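Local structure of pentalenene synthase (6Q4S) at residues 139-144 against 186-191; 102-107 against 125-130. The protein probably converts (2E,6E)-farnesyl diphosphate, with magnesium as cofactor, into the bicyclic sesquiterpene alcohol 7-epi-alpha-eudesmol. One frame throughout, in Å; residues are numbered along the deposited sequence.

Interaction 1. Residues 139-144 against 186-191; sequences QTRFAA and SIDAGE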
ATOM      1  N   GLN A 139      -7.005   6.062  -2.298  1.00 27.62           N
ATOM      2  CA  GLN A 139      -7.007   4.619  -2.187  1.00 26.76           C
ATOM      3  C   GLN A 139      -5.600   4.085  -1.857  1.00 25.65           C
ATOM      4  O   GLN A 139      -5.475   3.131  -1.082  1.00 26.90           O
ATOM      5  CB  GLN A 139      -7.539   3.964  -3.473  1.00 27.59           C
ATOM      6  CG  GLN A 139      -8.977   4.282  -3.720  1.00 30.36           C
ATOM      7  CD  GLN A 139      -9.472   3.678  -5.029  1.00 36.62           C
ATOM      8  OE1 GLN A 139      -9.304   2.516  -5.232  1.00 37.62           O
ATOM      9  NE2 GLN A 139     -10.091   4.451  -5.862  1.00 37.29           N
ATOM     10  N   THR A 140      -4.591   4.677  -2.435  1.00 25.84           N
ATOM     11  CA  THR A 140      -3.181   4.300  -2.154  1.00 27.73           C
ATOM     12  C   THR A 140      -2.795   4.601  -0.718  1.00 28.19           C
ATOM     13  O   THR A 140      -2.243   3.765  -0.044  1.00 27.39           O
ATOM     14  CB  THR A 140      -2.258   5.062  -3.085  1.00 31.32           C
ATOM     15  OG1 THR A 140      -2.425   4.527  -4.402  1.00 32.77           O
ATOM     16  CG2 THR A 140      -0.812   4.973  -2.672  1.00 31.54           C
ATOM     17  N   ARG A 141      -3.118   5.813  -0.277  1.00 29.41           N
ATOM     18  CA  ARG A 141      -2.898   6.216   1.086  1.00 28.71           C
ATOM     19  C   ARG A 141      -3.626   5.286   2.077  1.00 32.07           C
ATOM     20  O   ARG A 141      -3.000   4.818   3.031  1.00 25.46           O
ATOM     21  CB  ARG A 141      -3.264   7.693   1.276  1.00 30.35           C
ATOM     22  CG  ARG A 141      -3.368   8.131   2.735  1.00 32.81           C
ATOM     23  CD  ARG A 141      -3.035   9.604   2.939  1.00 32.05           C
ATOM     24  NE  ARG A 141      -3.885  10.502   2.160  1.00 37.97           N
ATOM     25  CZ  ARG A 141      -5.154  10.826   2.418  1.00 35.02           C
ATOM     26  NH1 ARG A 141      -5.811  11.656   1.562  1.00 39.90           N
ATOM     27  NH2 ARG A 141      -5.802  10.329   3.462  1.00 33.97           N
ATOM     28  N   PHE A 142      -4.923   5.037   1.856  1.00 27.24           N
ATOM     29  CA  PHE A 142      -5.716   4.136   2.696  1.00 29.09           C
ATOM     30  C   PHE A 142      -5.081   2.742   2.726  1.00 26.32           C
ATOM     31  O   PHE A 142      -4.911   2.103   3.791  1.00 26.87           O
ATOM     32  CB  PHE A 142      -7.178   4.027   2.277  1.00 27.09           C
ATOM     33  CG  PHE A 142      -7.966   3.069   3.158  1.00 27.01           C
ATOM     34  CD1 PHE A 142      -7.971   1.706   2.919  1.00 27.85           C
ATOM     35  CD2 PHE A 142      -8.637   3.530   4.241  1.00 27.04           C
ATOM     36  CE1 PHE A 142      -8.604   0.816   3.787  1.00 29.23           C
ATOM     37  CE2 PHE A 142      -9.323   2.678   5.093  1.00 28.56           C
ATOM     38  CZ  PHE A 142      -9.309   1.306   4.872  1.00 29.47           C
ATOM     39  N   ALA A 143      -4.727   2.268   1.556  1.00 29.47           N
ATOM     40  CA  ALA A 143      -4.249   0.921   1.421  1.00 28.10           C
ATOM     41  C   ALA A 143      -2.946   0.722   2.217  1.00 25.34           C
ATOM     42  O   ALA A 143      -2.725  -0.300   2.866  1.00 27.08           O
ATOM     43  CB  ALA A 143      -4.030   0.573  -0.037  1.00 26.23           C
ATOM     44  N   ALA A 144      -2.076   1.694   2.165  1.00 26.97           N
ATOM     45  CA  ALA A 144      -0.834   1.516   2.932  1.00 29.07           C
ATOM     46  C   ALA A 144      -1.122   1.680   4.428  1.00 28.72           C
ATOM     47  O   ALA A 144      -0.601   0.944   5.198  1.00 29.66           O
ATOM     48  CB  ALA A 144       0.203   2.517   2.464  1.00 26.69           C
ATOM     49  N   SER A 186      -7.995   4.976  10.018  1.00 29.69           N
ATOM     50  CA  SER A 186      -9.269   5.484  10.620  1.00 28.38           C
ATOM     51  C   SER A 186      -9.531   6.930  10.255  1.00 28.13           C
ATOM     52  O   SER A 186     -10.695   7.279   9.922  1.00 28.96           O
ATOM     53  CB  SER A 186      -9.330   5.207  12.120  1.00 28.71           C
ATOM     54  OG  SER A 186      -9.094   3.837  12.373  1.00 26.42           O
ATOM     55  N   ILE A 187      -8.485   7.757  10.306  1.00 28.81           N
ATOM     56  CA  ILE A 187      -8.534   9.158   9.901  1.00 31.52           C
ATOM     57  C   ILE A 187      -8.746   9.288   8.411  1.00 29.99           C
ATOM     58  O   ILE A 187      -9.621  10.062   7.952  1.00 30.79           O
ATOM     59  CB  ILE A 187      -7.280   9.926  10.320  1.00 35.85           C
ATOM     60  CG1 ILE A 187      -7.262  10.102  11.851  1.00 32.78           C
ATOM     61  CG2 ILE A 187      -7.237  11.323   9.676  1.00 34.93           C
ATOM     62  CD1 ILE A 187      -5.854  10.278  12.419  1.00 35.21           C
ATOM     63  N   ASP A 188      -8.035   8.464   7.639  1.00 28.81           N
ATOM     64  CA  ASP A 188      -8.195   8.462   6.178  1.00 31.15           C
ATOM     65  C   ASP A 188      -9.684   8.271   5.810  1.00 29.55           C
ATOM     66  O   ASP A 188     -10.164   8.901   4.899  1.00 31.24           O
ATOM     67  CB  ASP A 188      -7.397   7.345   5.517  1.00 31.71           C
ATOM     68  CG  ASP A 188      -5.885   7.507   5.638  1.00 29.67           C
ATOM     69  OD1 ASP A 188      -5.361   8.628   5.785  1.00 29.48           O
ATOM     70  OD2 ASP A 188      -5.202   6.489   5.521  1.00 31.40           O
ATOM     71  N   ALA A 189     -10.402   7.416   6.519  1.00 30.40           N
ATOM     72  CA  ALA A 189     -11.742   7.140   6.117  1.00 29.54           C
ATOM     73  C   ALA A 189     -12.661   8.353   6.366  1.00 36.78           C
ATOM     74  O   ALA A 189     -13.809   8.325   5.920  1.00 32.19           O
ATOM     75  CB  ALA A 189     -12.294   5.945   6.846  1.00 29.38           C
ATOM     76  N   GLY A 190     -12.213   9.346   7.150  1.00 28.97           N
ATOM     77  CA  GLY A 190     -13.020  10.516   7.380  1.00 33.22           C
ATOM     78  C   GLY A 190     -13.354  11.255   6.074  1.00 39.56           C
ATOM     79  O   GLY A 190     -14.445  11.827   5.914  1.00 37.88           O
ATOM     80  N   GLU A 191     -12.411  11.219   5.151  1.00 34.49           N
ATOM     81  CA  GLU A 191     -12.540  11.862   3.851  1.00 31.99           C
ATOM     82  C   GLU A 191     -13.653  11.096   3.063  1.00 33.21           C
ATOM     83  O   GLU A 191     -14.559  11.712   2.514  1.00 33.14           O
ATOM     84  CB  GLU A 191     -11.205  11.778   3.104  1.00 31.02           C
ATOM     85  CG  GLU A 191     -10.177  12.765   3.568  1.00 35.38           C
ATOM     86  CD  GLU A 191      -8.757  12.366   3.216  1.00 34.49           C
ATOM     87  OE1 GLU A 191      -8.172  12.839   2.202  1.00 34.72           O
ATOM     88  OE2 GLU A 191      -8.219  11.532   3.953  1.00 36.50           O
TER

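Interaction 2. Residues 102-107 against 125-130; sequences IVTPLR and EVWKYL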
ATOM      1  N   ILE A 102      -5.050  -7.364   3.507  1.00 27.09           N
ATOM      2  CA  ILE A 102      -4.113  -6.375   3.036  1.00 26.85           C
ATOM      3  C   ILE A 102      -4.188  -6.251   1.501  1.00 27.11           C
ATOM      4  O   ILE A 102      -4.131  -5.145   0.966  1.00 27.51           O
ATOM      5  CB  ILE A 102      -2.641  -6.694   3.476  1.00 26.00           C
ATOM      6  CG1 ILE A 102      -2.539  -6.492   4.977  1.00 28.29           C
ATOM      7  CG2 ILE A 102      -1.628  -5.782   2.760  1.00 26.38           C
ATOM      8  CD1 ILE A 102      -1.257  -7.007   5.617  1.00 30.95           C
ATOM      9  N   VAL A 103      -4.305  -7.345   0.774  1.00 27.17           N
ATOM     10  CA  VAL A 103      -4.238  -7.211  -0.693  1.00 27.71           C
ATOM     11  C   VAL A 103      -5.555  -6.792  -1.313  1.00 28.51           C
ATOM     12  O   VAL A 103      -5.578  -6.379  -2.426  1.00 27.36           O
ATOM     13  CB  VAL A 103      -3.709  -8.471  -1.364  1.00 29.22           C
ATOM     14  CG1 VAL A 103      -2.330  -8.813  -0.846  1.00 29.01           C
ATOM     15  CG2 VAL A 103      -4.567  -9.673  -1.157  1.00 30.43           C
ATOM     16  N   THR A 104      -6.664  -6.856  -0.576  1.00 28.98           N
ATOM     17  CA  THR A 104      -8.000  -6.570  -1.153  1.00 29.32           C
ATOM     18  C   THR A 104      -8.037  -5.152  -1.679  1.00 26.20           C
ATOM     19  O   THR A 104      -8.505  -4.927  -2.798  1.00 27.98           O
ATOM     20  CB  THR A 104      -9.105  -6.925  -0.126  1.00 32.83           C
ATOM     21  OG1 THR A 104      -9.217  -8.348  -0.056  1.00 31.42           O
ATOM     22  CG2 THR A 104     -10.440  -6.324  -0.452  1.00 34.78           C
ATOM     23  N   PRO A 105      -7.467  -4.174  -0.944  1.00 28.37           N
ATOM     24  CA  PRO A 105      -7.443  -2.844  -1.552  1.00 27.11           C
ATOM     25  C   PRO A 105      -6.390  -2.666  -2.602  1.00 28.44           C
ATOM     26  O   PRO A 105      -6.346  -1.618  -3.210  1.00 29.87           O
ATOM     27  CB  PRO A 105      -7.127  -1.915  -0.392  1.00 27.90           C
ATOM     28  CG  PRO A 105      -7.489  -2.699   0.837  1.00 28.56           C
ATOM     29  CD  PRO A 105      -7.184  -4.117   0.492  1.00 28.28           C
ATOM     30  N   LEU A 106      -5.602  -3.714  -2.880  1.00 29.48           N
ATOM     31  CA  LEU A 106      -4.593  -3.623  -3.952  1.00 30.42           C
ATOM     32  C   LEU A 106      -5.011  -4.369  -5.220  1.00 35.57           C
ATOM     33  O   LEU A 106      -4.181  -4.739  -6.040  1.00 34.07           O
ATOM     34  CB  LEU A 106      -3.261  -4.190  -3.402  1.00 30.80           C
ATOM     35  CG  LEU A 106      -2.715  -3.321  -2.246  1.00 29.25           C
ATOM     36  CD1 LEU A 106      -1.529  -4.037  -1.608  1.00 30.94           C
ATOM     37  CD2 LEU A 106      -2.370  -1.904  -2.692  1.00 33.39           C
ATOM     38  N   ARG A 107      -6.301  -4.606  -5.374  1.00 31.11           N
ATOM     39  CA  ARG A 107      -6.821  -5.340  -6.540  1.00 35.72           C
ATOM     40  C   ARG A 107      -8.182  -4.663  -6.931  1.00 31.62           C
ATOM     41  O   ARG A 107      -8.758  -3.947  -6.109  1.00 29.48           O
ATOM     42  CB  ARG A 107      -6.894  -6.823  -6.131  1.00 41.20           C
ATOM     43  CG  ARG A 107      -8.235  -7.440  -6.036  1.00 41.50           C
ATOM     44  CD  ARG A 107      -8.540  -8.381  -4.915  1.00 47.55           C
ATOM     45  NE  ARG A 107      -7.704  -9.508  -4.707  1.00 48.01           N
ATOM     46  CZ  ARG A 107      -7.745 -10.199  -3.575  1.00 41.47           C
ATOM     47  NH1 ARG A 107      -8.631  -9.928  -2.595  1.00 38.91           N
ATOM     48  NH2 ARG A 107      -6.902 -11.187  -3.424  1.00 38.42           N
ATOM     49  N   GLU A 125     -16.446  -6.960   0.069  1.00 39.30           N
ATOM     50  CA  GLU A 125     -17.676  -6.172  -0.134  1.00 37.71           C
ATOM     51  C   GLU A 125     -17.527  -4.753   0.340  1.00 31.60           C
ATOM     52  O   GLU A 125     -17.781  -3.867  -0.430  1.00 35.95           O
ATOM     53  CB  GLU A 125     -18.909  -6.821   0.549  1.00 39.06           C
ATOM     54  CG  GLU A 125     -20.184  -5.980   0.332  1.00 44.60           C
ATOM     55  CD  GLU A 125     -21.343  -6.388   1.243  1.00 50.47           C
ATOM     56  OE1 GLU A 125     -21.874  -7.486   0.975  1.00 55.86           O
ATOM     57  OE2 GLU A 125     -21.675  -5.620   2.199  1.00 42.47           O
ATOM     58  N   VAL A 126     -17.041  -4.574   1.573  1.00 32.70           N
ATOM     59  CA  VAL A 126     -16.937  -3.278   2.201  1.00 33.22           C
ATOM     60  C   VAL A 126     -16.020  -2.377   1.458  1.00 33.49           C
ATOM     61  O   VAL A 126     -16.318  -1.186   1.322  1.00 34.74           O
ATOM     62  CB  VAL A 126     -16.610  -3.379   3.712  1.00 35.48           C
ATOM     63  CG1 VAL A 126     -16.134  -2.087   4.357  1.00 34.71           C
ATOM     64  CG2 VAL A 126     -17.791  -3.966   4.454  1.00 39.63           C
ATOM     65  N   TRP A 127     -14.903  -2.916   0.978  1.00 34.47           N
ATOM     66  CA  TRP A 127     -13.903  -2.098   0.282  1.00 30.51           C
ATOM     67  C   TRP A 127     -14.452  -1.508  -1.015  1.00 28.99           C
ATOM     68  O   TRP A 127     -14.215  -0.382  -1.307  1.00 30.21           O
ATOM     69  CB  TRP A 127     -12.608  -2.888  -0.014  1.00 32.21           C
ATOM     70  CG  TRP A 127     -11.688  -2.146  -0.928  1.00 27.62           C
ATOM     71  CD1 TRP A 127     -11.405  -2.450  -2.217  1.00 30.02           C
ATOM     72  CD2 TRP A 127     -11.010  -0.925  -0.651  1.00 29.90           C
ATOM     73  NE1 TRP A 127     -10.573  -1.514  -2.769  1.00 28.70           N
ATOM     74  CE2 TRP A 127     -10.305  -0.563  -1.820  1.00 29.30           C
ATOM     75  CE3 TRP A 127     -10.938  -0.091   0.457  1.00 28.63           C
ATOM     76  CZ2 TRP A 127      -9.520   0.567  -1.897  1.00 28.23           C
ATOM     77  CZ3 TRP A 127     -10.180   1.046   0.358  1.00 27.67           C
ATOM     78  CH2 TRP A 127      -9.442   1.339  -0.793  1.00 31.63           C
ATOM     79  N   LYS A 128     -15.269  -2.249  -1.726  1.00 30.24           N
ATOM     80  CA  LYS A 128     -15.937  -1.743  -2.896  1.00 32.09           C
ATOM     81  C   LYS A 128     -16.755  -0.487  -2.589  1.00 32.78           C
ATOM     82  O   LYS A 128     -16.672   0.507  -3.324  1.00 32.78           O
ATOM     83  CB  LYS A 128     -16.807  -2.852  -3.463  1.00 40.49           C
ATOM     84  CG  LYS A 128     -17.624  -2.437  -4.700  1.00 43.55           C
ATOM     85  CD  LYS A 128     -18.337  -3.651  -5.281  1.00 49.03           C
ATOM     86  CE  LYS A 128     -19.289  -4.275  -4.245  1.00 55.31           C
ATOM     87  NZ  LYS A 128     -20.076  -5.388  -4.862  1.00 71.29           N
ATOM     88  N   TYR A 129     -17.480  -0.475  -1.466  1.00 29.87           N
ATOM     89  CA  TYR A 129     -18.189   0.777  -1.068  1.00 31.34           C
ATOM     90  C   TYR A 129     -17.315   1.867  -0.509  1.00 31.81           C
ATOM     91  O   TYR A 129     -17.517   3.051  -0.780  1.00 31.71           O
ATOM     92  CB  TYR A 129     -19.254   0.455  -0.046  1.00 36.41           C
ATOM     93  CG  TYR A 129     -20.373  -0.402  -0.624  1.00 46.36           C
ATOM     94  CD1 TYR A 129     -21.118   0.042  -1.708  1.00 57.11           C
ATOM     95  CD2 TYR A 129     -20.666  -1.663  -0.097  1.00 53.32           C
ATOM     96  CE1 TYR A 129     -22.144  -0.730  -2.241  1.00 63.85           C
ATOM     97  CE2 TYR A 129     -21.699  -2.430  -0.616  1.00 63.58           C
ATOM     98  CZ  TYR A 129     -22.417  -1.960  -1.693  1.00 62.69           C
ATOM     99  OH  TYR A 129     -23.420  -2.712  -2.222  1.00 70.70           O
ATOM    100  N   LEU A 130     -16.376   1.477   0.362  1.00 34.66           N
ATOM    101  CA  LEU A 130     -15.504   2.461   0.991  1.00 30.57           C
ATOM    102  C   LEU A 130     -14.653   3.159  -0.047  1.00 32.88           C
ATOM    103  O   LEU A 130     -14.390   4.370   0.060  1.00 34.12           O
ATOM    104  CB  LEU A 130     -14.666   1.718   2.024  1.00 34.20           C
ATOM    105  CG  LEU A 130     -14.160   2.374   3.262  1.00 41.35           C
ATOM    106  CD1 LEU A 130     -15.310   2.848   4.128  1.00 35.56           C
ATOM    107  CD2 LEU A 130     -13.324   1.345   4.017  1.00 43.77           C
TER
HETATM  108  O   HOH W   1      -9.263  -1.583  -5.270  1.00 36.96           O

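Interaction 1. Residues 139-144 against 186-191
Arg141 leaves its helix with CG anti to the backbone N (chi1 167°) and bends at chi3, and that bend swings the guanidinium into reach of Asp188 and Glu191 on the antiparallel helix. Glu191, extended beyond CG, comes from the opposite direction and is held end-on: NH1 of Arg141 gives a hydrogen bond to its OE1 at 2.7 Å, and NH2 gives one to its OE2, also at 2.7 Å. Both oxygens use their syn lone pairs, and the two flat groups are nearly coplanar. NH2 spends a second bond on Asp188 OD1, 2.9 Å away; this oxygen lies in the guanidinium plane but is met from above its own carboxylate. Beside the charges, Phe142 lays CD2 4.2 Å from Asp188 CB. Arg212 also pairs with Asp188 OD1, and Ser145 holds OD2. A leucine in place of Arg141 would probably leave the carboxylate of Glu191 without this charged mate and Asp188 with Arg212 but without its second arginine. The salt-bridge network joins helix 136-161 to helix 183-194 within the all-helical terpene synthase fold; with Asp188 met by two arginines and Glu191 gripped by two N-H groups, both acids are probably ionised.

Interaction 2. Residues 102-107 against 125-130
The backbone O of Arg107 accepts a 2.6 Å hydrogen bond from a water that in turn accepts one from Trp127 NE1, 2.8 Å away, so a single solvent molecule spans the two segments at the edge of the indole, in its plane. The setting is the all-helical terpene synthase fold, where the 3-10 turn at 104-105, following helix 90-103, packs against helix 118-131. Apart from the water bridge the contact is mainly apolar, and its centre is a CH-pi interaction. Pro105 sits over one face of the indole, its CB 3.8 Å from the centroid of the six-membered ring and only 14° off the normal. The proline's CA lies over the same face, 3.6 Å from Trp127 NE1, and so nearer the five-membered ring. A chi1 of 170° turns the indole of Trp127 away from its own backbone N and out toward the turn. Thr104 slides past it in the opposite direction, and its methyl CG2 comes to 4.1 Å from Trp127 CB; its hydroxyl instead bonds back to the carbonyl of Glu100. Glu100 also forms a salt bridge with Arg107 through NH2, tying the end of the turn back to the helix before it. Trp123, one turn earlier than Trp127 on the same helix, touches both Thr104 and Pro105. Close to the proline, the carbonyl oxygen of Thr104 approaches the indole obliquely, 3.9 Å from Trp127 CD1.

Along the chain both segments of interaction 2 precede those of interaction 1, and the two centres lie about 12 Å apart on the same side of the chain's centre. Helix 118-131 and helix 136-161 follow each other, and the contacts touch: Phe142 CD1 packs 3.4 Å from Trp127 CZ3, the two rings inclined at about 30°, and Ala143 CB rests 4.0 Å from Pro105 CB. Helix 136-161 thus has the charged network with helix 183-194 on one side and touches the proline-tryptophan contact on another. Segments 139-144 and 102-107 also pack on the second subunit, through Thr140 and Ala144 and through Val103. Both contacts lie away from the probable metal and substrate sites.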